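PDB 3E8T: takeout-like protein 1 from Epiphyas postvittana, which binds ubiquinone-8 in a long internal tunnel and probably serves as a carrier of hydrophobic ligands in insects. Local coordinates for residues 34-45 and 196-207. Sequence-based numbering, arbitrary orientation. Where two conformers were deposited one is given.
Sequences HGVEVMDVLDLD and AAAKKIFKNIKH. With UQ8 (Ubiquinone-8), chain B.
Asn204 and Glu37 meet at about a right angle and illustrate how one buried amide can tie an irregular loop to a helix. Asn204 OD1 accepts the backbone N-H of Glu37 at 2.9 Å, the donor standing above the carbonyl plane, while ND2 sends a nearly straight N-H (174°) to the anti lone pair of Glu37 OE1. The second ND2 hydrogen turns back to Lys200 O within the helix, and a water joins OD1 to Gly35 O; with both ends engaged, the amide's rotation is fixed.

In one of its two modelled conformers, Lys200 leaves the helix with CG turned away from the backbone N (chi1 -174°) and runs extended past Leu42, whose CD1 lies 3.5 Å from Lys200 CD. This carries NZ to Asp43 O at 2.7 Å, and a water links NZ to Asp45 OD1. At the other end of the contact, the His207 ring meets His34 O edge-on, NE2 donating in the plane of both groups at 2.7 Å.

Beneath the polar row, Met39 SD rests 3.9 Å from Asn204 CB, and Leu42 CD2 rests against both Ala197 CB and Ile201 CD1. Ile201 CD1 also touches the isoprenoid chain, 3.5 Å from UQ8 C18; Ile201 and Ile205 line the ligand pocket, while 34-45 packs mainly on another face of the helix. Phe27 of helix 13-28 touches Val36 and Met39, and strand 54-77 pairs with Leu42 and Leu44 while Leu63 and Leu66 reach Ala197 and Ile201, where helix 182-211 lies against the antiparallel sheet.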
ATOM      1  N   HIS A  34       2.250 -18.308  11.195  1.00 16.71           N
ATOM      2  CA  HIS A  34       3.314 -17.411  11.628  1.00 17.20           C
ATOM      3  C   HIS A  34       2.802 -16.047  12.000  1.00 16.88           C
ATOM      4  O   HIS A  34       3.602 -15.158  12.298  1.00 18.00           O
ATOM      5  CB  HIS A  34       4.338 -17.256  10.506  1.00 18.42           C
ATOM      6  CG  HIS A  34       5.123 -18.500  10.271  1.00 20.60           C
ATOM      7  ND1 HIS A  34       6.277 -18.766  10.967  1.00 21.31           N
ATOM      8  CD2 HIS A  34       4.853 -19.598   9.542  1.00 24.66           C
ATOM      9  CE1 HIS A  34       6.727 -19.959  10.623  1.00 22.13           C
ATOM     10  NE2 HIS A  34       5.878 -20.492   9.766  1.00 25.64           N
ATOM     11  N   GLY A  35       1.488 -15.855  11.956  1.00 16.31           N
ATOM     12  CA  GLY A  35       0.908 -14.566  12.317  1.00 17.89           C
ATOM     13  C   GLY A  35       1.007 -13.503  11.231  1.00 17.87           C
ATOM     14  O   GLY A  35       0.917 -12.324  11.554  1.00 20.22           O
ATOM     15  N   VAL A  36       1.214 -13.911   9.978  1.00 16.11           N
ATOM     16  CA  VAL A  36       1.314 -12.984   8.837  1.00 16.41           C
ATOM     17  C   VAL A  36       0.005 -13.037   8.082  1.00 16.63           C
ATOM     18  O   VAL A  36      -0.346 -14.063   7.490  1.00 16.80           O
ATOM     19  CB  VAL A  36       2.519 -13.304   7.924  1.00 17.06           C
ATOM     20  CG1 VAL A  36       2.516 -12.381   6.723  1.00 18.23           C
ATOM     21  CG2 VAL A  36       3.826 -13.200   8.703  1.00 20.36           C
ATOM     22  N   GLU A  37      -0.674 -11.901   8.083  1.00 17.54           N
ATOM     23  CA  GLU A  37      -1.980 -11.775   7.502  1.00 19.33           C
ATOM     24  C   GLU A  37      -1.921 -11.771   5.967  1.00 17.71           C
ATOM     25  O   GLU A  37      -0.882 -11.491   5.385  1.00 18.59           O
ATOM     26  CB  GLU A  37      -2.585 -10.463   8.007  1.00 21.75           C
ATOM     27  CG  GLU A  37      -2.658 -10.385   9.545  1.00 26.44           C
ATOM     28  CD  GLU A  37      -3.067  -9.012  10.095  1.00 28.54           C
ATOM     29  OE1 GLU A  37      -2.320  -8.013   9.947  1.00 33.12           O
ATOM     30  OE2 GLU A  37      -4.168  -8.919  10.684  1.00 36.16           O
ATOM     31  N   VAL A  38      -3.016 -12.121   5.307  1.00 17.54           N
ATOM     32  CA  VAL A  38      -3.096 -12.039   3.861  1.00 17.88           C
ATOM     33  C   VAL A  38      -2.998 -10.566   3.429  1.00 17.02           C
ATOM     34  O   VAL A  38      -3.641  -9.690   3.990  1.00 17.33           O
ATOM     35  CB  VAL A  38      -4.410 -12.619   3.345  1.00 18.58           C
ATOM     36  CG1 VAL A  38      -4.536 -12.499   1.825  1.00 19.22           C
ATOM     37  CG2 VAL A  38      -4.615 -14.049   3.841  1.00 21.00           C
ATOM     38  N   MET A  39      -2.157 -10.284   2.446  1.00 15.58           N
ATOM     39  CA  MET A  39      -1.962  -8.914   1.947  1.00 15.91           C
ATOM     40  C   MET A  39      -2.402  -8.724   0.523  1.00 14.60           C
ATOM     41  O   MET A  39      -2.259  -7.638  -0.022  1.00 15.04           O
ATOM     42  CB  MET A  39      -0.517  -8.464   2.157  1.00 17.02           C
ATOM     43  CG  MET A  39      -0.223  -8.210   3.634  1.00 18.21           C
ATOM     44  SD  MET A  39       1.491  -8.195   4.084  1.00 20.98           S
ATOM     45  CE  MET A  39       1.807  -9.969   4.285  1.00 21.14           C
ATOM     46  N   ASP A  40      -2.953  -9.763  -0.103  1.00 15.06           N
ATOM     47  CA  ASP A  40      -3.644  -9.634  -1.396  1.00 16.20           C
ATOM     48  C   ASP A  40      -4.667 -10.769  -1.424  1.00 17.60           C
ATOM     49  O   ASP A  40      -4.309 -11.924  -1.649  1.00 20.40           O
ATOM     50  CB  ASP A  40      -2.701  -9.654  -2.619  1.00 17.25           C
ATOM     51  CG  ASP A  40      -3.435  -9.263  -3.922  1.00 18.23           C
ATOM     52  OD1 ASP A  40      -4.692  -9.131  -3.901  1.00 20.13           O
ATOM     53  OD2 ASP A  40      -2.788  -9.095  -4.992  1.00 20.31           O
ATOM     54  N   VAL A  41      -5.917 -10.492  -1.099  1.00 16.38           N
ATOM     55  CA  VAL A  41      -6.524  -9.181  -0.889  1.00 14.67           C
ATOM     56  C   VAL A  41      -6.253  -8.750   0.527  1.00 14.11           C
ATOM     57  O   VAL A  41      -6.425  -9.524   1.470  1.00 16.23           O
ATOM     58  CB  VAL A  41      -8.023  -9.271  -1.163  1.00 17.29           C
ATOM     59  CG1 VAL A  41      -8.688  -7.965  -0.893  1.00 17.28           C
ATOM     60  CG2 VAL A  41      -8.293  -9.631  -2.623  1.00 20.37           C
ATOM     61  N   LEU A  42      -5.777  -7.537   0.704  1.00 13.36           N
ATOM     62  CA  LEU A  42      -5.541  -6.952   2.018  1.00 13.23           C
ATOM     63  C   LEU A  42      -6.791  -6.314   2.566  1.00 13.19           C
ATOM     64  O   LEU A  42      -7.388  -5.486   1.902  1.00 13.39           O
ATOM     65  CB  LEU A  42      -4.458  -5.878   1.924  1.00 13.47           C
ATOM     66  CG  LEU A  42      -4.082  -5.109   3.180  1.00 14.89           C
ATOM     67  CD1 LEU A  42      -3.485  -6.006   4.269  1.00 19.26           C
ATOM     68  CD2 LEU A  42      -3.152  -3.945   2.888  1.00 16.22           C
ATOM     69  N   ASP A  43      -7.183  -6.733   3.775  1.00 13.89           N
ATOM     70  CA  ASP A  43      -8.273  -6.089   4.472  0.50 13.59           C
ATOM     71  C   ASP A  43      -7.746  -4.838   5.165  1.00 14.87           C
ATOM     72  O   ASP A  43      -6.776  -4.878   5.891  1.00 17.56           O
ATOM     73  CB  ASP A  43      -8.904  -7.087   5.467  0.50 14.95           C
ATOM     74  CG  ASP A  43      -9.897  -8.029   4.803  0.50 19.07           C
ATOM     75  OD1 ASP A  43     -10.948  -7.540   4.374  0.50 19.67           O
ATOM     76  OD2 ASP A  43      -9.645  -9.265   4.696  0.50 21.32           O
ATOM     77  N   LEU A  44      -8.372  -3.716   4.884  1.00 13.42           N
ATOM     78  CA  LEU A  44      -8.020  -2.456   5.517  1.00 14.18           C
ATOM     79  C   LEU A  44      -8.892  -2.241   6.736  1.00 15.58           C
ATOM     80  O   LEU A  44     -10.104  -2.461   6.675  1.00 17.51           O
ATOM     81  CB  LEU A  44      -8.241  -1.289   4.533  1.00 14.81           C
ATOM     82  CG  LEU A  44      -7.494  -1.455   3.213  1.00 14.44           C
ATOM     83  CD1 LEU A  44      -7.874  -0.363   2.217  1.00 16.10           C
ATOM     84  CD2 LEU A  44      -5.961  -1.487   3.434  1.00 16.60           C
ATOM     85  N   ASP A  45      -8.327  -1.757   7.819  1.00 14.34           N
ATOM     86  CA  ASP A  45      -9.145  -1.383   8.946  1.00 14.52           C
ATOM     87  C   ASP A  45     -10.018  -0.195   8.528  1.00 13.72           C
ATOM     88  O   ASP A  45      -9.649   0.599   7.684  1.00 16.02           O
ATOM     89  CB  ASP A  45      -8.273  -1.030  10.159  1.00 16.58           C
ATOM     90  CG  ASP A  45      -7.576  -2.230  10.767  1.00 21.26           C
ATOM     91  OD1 ASP A  45      -7.834  -3.356  10.355  1.00 23.41           O
ATOM     92  OD2 ASP A  45      -6.736  -1.975  11.656  1.00 26.30           O
ATOM     93  N   ALA A 196      -3.388   3.527   5.243  1.00 15.37           N
ATOM     94  CA  ALA A 196      -4.243   2.437   5.776  1.00 15.36           C
ATOM     95  C   ALA A 196      -3.620   1.102   5.353  1.00 15.32           C
ATOM     96  O   ALA A 196      -3.649   0.099   6.081  1.00 17.11           O
ATOM     97  CB  ALA A 196      -5.675   2.562   5.211  1.00 15.91           C
ATOM     98  N   ALA A 197      -3.091   1.078   4.141  1.00 14.61           N
ATOM     99  CA  ALA A 197      -2.458  -0.150   3.663  1.00 13.55           C
ATOM    100  C   ALA A 197      -1.059  -0.327   4.227  1.00 13.33           C
ATOM    101  O   ALA A 197      -0.691  -1.404   4.691  1.00 13.96           O
ATOM    102  CB  ALA A 197      -2.436  -0.165   2.175  1.00 14.59           C
ATOM    103  N   ALA A 198      -0.256   0.734   4.128  1.00 13.47           N
ATOM    104  CA  ALA A 198       1.149   0.632   4.489  1.00 14.28           C
ATOM    105  C   ALA A 198       1.362   0.263   5.950  1.00 14.55           C
ATOM    106  O   ALA A 198       2.267  -0.484   6.288  1.00 15.65           O
ATOM    107  CB  ALA A 198       1.874   1.949   4.166  1.00 15.19           C
ATOM    108  N   LYS A 199       0.533   0.788   6.842  1.00 15.57           N
ATOM    109  CA  LYS A 199       0.761   0.497   8.252  1.00 16.99           C
ATOM    110  C   LYS A 199       0.590  -0.996   8.530  1.00 17.38           C
ATOM    111  O   LYS A 199       1.362  -1.590   9.301  1.00 17.09           O
ATOM    112  CB  LYS A 199      -0.158   1.338   9.142  1.00 19.42           C
ATOM    113  CG  LYS A 199      -1.622   0.999   9.115  1.00 22.87           C
ATOM    114  CD  LYS A 199      -2.376   2.186   9.730  1.00 25.99           C
ATOM    115  CE  LYS A 199      -3.735   1.860  10.234  1.00 28.19           C
ATOM    116  NZ  LYS A 199      -4.376   3.108  10.760  1.00 31.79           N
ATOM    117  N   LYS A 200      -0.369  -1.631   7.850  1.00 16.31           N
ATOM    118  CA  LYS A 200      -0.618  -3.062   8.002  0.50 16.47           C
ATOM    119  C   LYS A 200       0.490  -3.892   7.375  1.00 15.46           C
ATOM    120  O   LYS A 200       0.953  -4.877   7.959  1.00 16.39           O
ATOM    121  CB  LYS A 200      -1.963  -3.434   7.363  0.50 17.88           C
ATOM    122  CG  LYS A 200      -2.422  -4.859   7.578  0.50 17.64           C
ATOM    123  CD  LYS A 200      -3.933  -4.921   7.571  0.50 18.75           C
ATOM    124  CE  LYS A 200      -4.440  -6.330   7.755  0.50 18.59           C
ATOM    125  NZ  LYS A 200      -5.919  -6.341   8.021  0.50 19.15           N
ATOM    126  N   ILE A 201       0.875  -3.540   6.159  1.00 14.86           N
ATOM    127  CA  ILE A 201       1.947  -4.246   5.489  1.00 14.69           C
ATOM    128  C   ILE A 201       3.256  -4.139   6.274  1.00 15.02           C
ATOM    129  O   ILE A 201       3.959  -5.145   6.467  1.00 15.97           O
ATOM    130  CB  ILE A 201       2.115  -3.751   4.047  1.00 15.89           C
ATOM    131  CG1 ILE A 201       0.835  -4.039   3.245  1.00 16.85           C
ATOM    132  CG2 ILE A 201       3.320  -4.376   3.362  1.00 17.03           C
ATOM    133  CD1 ILE A 201       0.665  -3.268   2.000  1.00 19.23           C
ATOM    134  N   PHE A 202       3.605  -2.948   6.737  1.00 14.89           N
ATOM    135  CA  PHE A 202       4.823  -2.794   7.509  1.00 15.01           C
ATOM    136  C   PHE A 202       4.821  -3.645   8.760  1.00 16.29           C
ATOM    137  O   PHE A 202       5.814  -4.286   9.112  1.00 15.17           O
ATOM    138  CB  PHE A 202       5.013  -1.313   7.887  1.00 15.25           C
ATOM    139  CG  PHE A 202       6.241  -1.041   8.686  1.00 15.66           C
ATOM    140  CD1 PHE A 202       7.475  -0.967   8.081  1.00 16.27           C
ATOM    141  CD2 PHE A 202       6.153  -0.882  10.050  1.00 16.55           C
ATOM    142  CE1 PHE A 202       8.596  -0.702   8.845  1.00 16.81           C
ATOM    143  CE2 PHE A 202       7.275  -0.634  10.798  1.00 17.47           C
ATOM    144  CZ  PHE A 202       8.479  -0.535  10.179  1.00 17.12           C
ATOM    145  N   LYS A 203       3.716  -3.634   9.498  1.00 14.76           N
ATOM    146  CA  LYS A 203       3.650  -4.418  10.712  0.50 16.03           C
ATOM    147  C   LYS A 203       3.895  -5.904  10.405  1.00 15.06           C
ATOM    148  O   LYS A 203       4.577  -6.599  11.153  1.00 15.81           O
ATOM    149  CB  LYS A 203       2.310  -4.201  11.389  0.50 17.22           C
ATOM    150  CG  LYS A 203       2.112  -4.925  12.679  0.50 18.64           C
ATOM    151  CD  LYS A 203       0.723  -4.709  13.143  0.50 21.53           C
ATOM    152  CE  LYS A 203      -0.233  -5.567  12.353  0.50 23.69           C
ATOM    153  NZ  LYS A 203      -1.527  -4.871  12.123  0.50 26.16           N
ATOM    154  N   ASN A 204       3.329  -6.413   9.312  1.00 14.60           N
ATOM    155  CA  ASN A 204       3.508  -7.811   8.930  1.00 15.98           C
ATOM    156  C   ASN A 204       4.921  -8.146   8.495  1.00 16.14           C
ATOM    157  O   ASN A 204       5.481  -9.176   8.913  1.00 16.52           O
ATOM    158  CB  ASN A 204       2.468  -8.182   7.888  1.00 16.52           C
ATOM    159  CG  ASN A 204       1.123  -8.502   8.525  1.00 19.40           C
ATOM    160  OD1 ASN A 204       0.901  -9.619   8.988  1.00 20.98           O
ATOM    161  ND2 ASN A 204       0.218  -7.537   8.555  1.00 21.79           N
ATOM    162  N   ILE A 205       5.535  -7.295   7.684  1.00 15.76           N
ATOM    163  CA  ILE A 205       6.945  -7.549   7.299  1.00 15.61           C
ATOM    164  C   ILE A 205       7.870  -7.474   8.521  1.00 14.79           C
ATOM    165  O   ILE A 205       8.777  -8.315   8.679  1.00 15.79           O
ATOM    166  CB  ILE A 205       7.446  -6.616   6.200  1.00 17.41           C
ATOM    167  CG1 ILE A 205       6.543  -6.618   4.970  1.00 21.37           C
ATOM    168  CG2 ILE A 205       8.873  -6.957   5.831  1.00 20.29           C
ATOM    169  CD1 ILE A 205       6.830  -5.357   4.047  1.00 23.02           C
ATOM    170  N   LYS A 206       7.656  -6.482   9.368  1.00 14.25           N
ATOM    171  CA  LYS A 206       8.433  -6.351  10.593  1.00 14.92           C
ATOM    172  C   LYS A 206       8.341  -7.598  11.456  1.00 15.57           C
ATOM    173  O   LYS A 206       9.352  -8.120  11.943  1.00 15.12           O
ATOM    174  CB  LYS A 206       7.982  -5.133  11.371  1.00 15.23           C
ATOM    175  CG  LYS A 206       8.635  -4.961  12.694  1.00 15.72           C
ATOM    176  CD  LYS A 206       8.208  -3.637  13.339  1.00 17.90           C
ATOM    177  CE  LYS A 206       8.555  -3.527  14.798  1.00 19.63           C
ATOM    178  NZ  LYS A 206       9.989  -3.671  15.100  1.00 20.97           N
ATOM    179  N   HIS A 207       7.139  -8.088  11.652  1.00 15.74           N
ATOM    180  CA  HIS A 207       6.917  -9.299  12.425  1.00 15.85           C
ATOM    181  C   HIS A 207       7.636 -10.489  11.822  1.00 16.60           C
ATOM    182  O   HIS A 207       8.287 -11.294  12.545  1.00 16.71           O
ATOM    183  CB  HIS A 207       5.402  -9.553  12.443  1.00 17.24           C
ATOM    184  CG  HIS A 207       5.011 -10.838  13.077  1.00 17.23           C
ATOM    185  ND1 HIS A 207       5.145 -11.082  14.427  1.00 21.11           N
ATOM    186  CD2 HIS A 207       4.513 -11.964  12.527  1.00 18.12           C
ATOM    187  CE1 HIS A 207       4.711 -12.308  14.679  1.00 20.30           C
ATOM    188  NE2 HIS A 207       4.347 -12.871  13.540  1.00 18.98           N
TER
HETATM  189  C45 UQ8 B 221     -15.202   9.497  -2.614  1.00 41.01           C
HETATM  190  C44 UQ8 B 221     -14.313  10.590  -3.212  1.00 39.34           C
HETATM  191  C46 UQ8 B 221     -15.173  11.535  -4.009  1.00 40.20           C
HETATM  192  C43 UQ8 B 221     -13.192  10.041  -4.075  1.00 39.20           C
HETATM  193  C42 UQ8 B 221     -12.485   8.860  -3.393  1.00 36.40           C
HETATM  194  C41 UQ8 B 221     -11.679   9.372  -2.207  1.00 33.97           C
HETATM  195  C39 UQ8 B 221     -10.315   8.716  -2.181  1.00 33.04           C
HETATM  196  C40 UQ8 B 221      -9.826   7.939  -0.960  1.00 37.10           C
HETATM  197  C38 UQ8 B 221      -9.468   8.880  -3.244  1.00 29.04           C
HETATM  198  C37 UQ8 B 221      -8.200   8.322  -3.335  1.00 27.70           C
HETATM  199  C36 UQ8 B 221      -7.779   8.507  -4.793  1.00 27.10           C
HETATM  200  C34 UQ8 B 221      -6.482   7.796  -5.133  1.00 26.04           C
HETATM  201  C35 UQ8 B 221      -6.160   7.764  -6.483  1.00 27.64           C
HETATM  202  C33 UQ8 B 221      -5.728   7.158  -4.151  1.00 24.02           C
HETATM  203  C32 UQ8 B 221      -4.510   6.499  -4.284  1.00 27.74           C
HETATM  204  C31 UQ8 B 221      -4.409   5.447  -3.148  1.00 25.98           C
HETATM  205  C29 UQ8 B 221      -3.050   4.764  -3.075  1.00 27.81           C
HETATM  206  C30 UQ8 B 221      -1.740   5.604  -3.205  1.00 29.58           C
HETATM  207  C28 UQ8 B 221      -2.979   3.387  -2.897  1.00 30.30           C
HETATM  208  C27 UQ8 B 221      -1.805   2.647  -2.819  1.00 29.80           C
HETATM  209  C26 UQ8 B 221      -1.974   1.407  -1.928  1.00 29.70           C
HETATM  210  C24 UQ8 B 221      -0.757   0.483  -2.047  1.00 29.29           C
HETATM  211  C25 UQ8 B 221      -0.482  -0.284  -3.352  1.00 31.99           C
HETATM  212  C23 UQ8 B 221       0.098   0.348  -0.975  1.00 28.86           C
HETATM  213  C22 UQ8 B 221       1.243  -0.451  -0.902  1.00 31.24           C
HETATM  214  C21 UQ8 B 221       2.006  -0.197   0.397  1.00 33.40           C
HETATM  215  C19 UQ8 B 221       3.434  -0.742   0.432  1.00 34.02           C
HETATM  216  C20 UQ8 B 221       4.197  -0.305   1.681  1.00 34.05           C
HETATM  217  C18 UQ8 B 221       3.514  -2.255   0.188  1.00 35.70           C
HETATM  218  C17 UQ8 B 221       4.953  -2.772   0.331  1.00 38.34           C
HETATM  219  C16 UQ8 B 221       5.172  -4.132  -0.352  1.00 42.71           C
HETATM  220  C14 UQ8 B 221       6.479  -4.732   0.155  1.00 45.11           C
HETATM  221  C15 UQ8 B 221       7.688  -3.806   0.380  1.00 46.33           C
HETATM  222  C13 UQ8 B 221       6.589  -6.090   0.447  1.00 46.25           C
HETATM  223  C12 UQ8 B 221       7.760  -6.667   0.931  1.00 46.77           C
HETATM  224  C11 UQ8 B 221       7.915  -8.156   0.560  1.00 49.12           C
HETATM  225  C9  UQ8 B 221       9.395  -8.583   0.549  1.00 50.96           C
HETATM  226  C10 UQ8 B 221      10.296  -7.600   1.315  1.00 51.64           C
HETATM  227  C8  UQ8 B 221       9.504  -9.994   1.119  1.00 51.26           C
HETATM  228  C7  UQ8 B 221      10.182 -10.033   2.491  1.00 62.77           C
HETATM  229  C6  UQ8 B 221      11.728 -10.030   2.411  1.00 52.06           C
HETATM  230  C1  UQ8 B 221      12.457  -9.206   3.277  1.00 54.07           C
HETATM  231  C1M UQ8 B 221      11.754  -8.409   4.181  1.00 59.53           C
HETATM  232  C2  UQ8 B 221      13.856  -9.160   3.247  1.00 54.90           C
HETATM  233  O2  UQ8 B 221      14.497  -8.436   4.014  1.00 50.23           O
HETATM  234  C3  UQ8 B 221      14.554  -9.952   2.350  1.00 53.03           C
HETATM  235  O3  UQ8 B 221      15.917  -9.907   2.324  1.00 53.28           O
HETATM  236  C3M UQ8 B 221      16.455 -10.801   3.297  1.00 57.12           C
HETATM  237  C4  UQ8 B 221      13.861 -10.776   1.472  1.00 51.72           C
HETATM  238  O4  UQ8 B 221      14.567 -11.549   0.594  1.00 54.07           O
HETATM  239  C4M UQ8 B 221      15.479 -10.745  -0.169  1.00 55.49           C
HETATM  240  C5  UQ8 B 221      12.459 -10.814   1.502  1.00 57.52           C
HETATM  241  O5  UQ8 B 221      11.871 -11.564   0.718  1.00 56.03           O
HETATM  242  O   HOH W   1       1.885  -9.626  11.813  1.00 35.47           O
HETATM  243  O   HOH W   2      -5.577  -0.596   7.917  1.00 18.03           O
HETATM  244  O   HOH W   3      -6.234  -5.441  10.893  1.00 58.68           O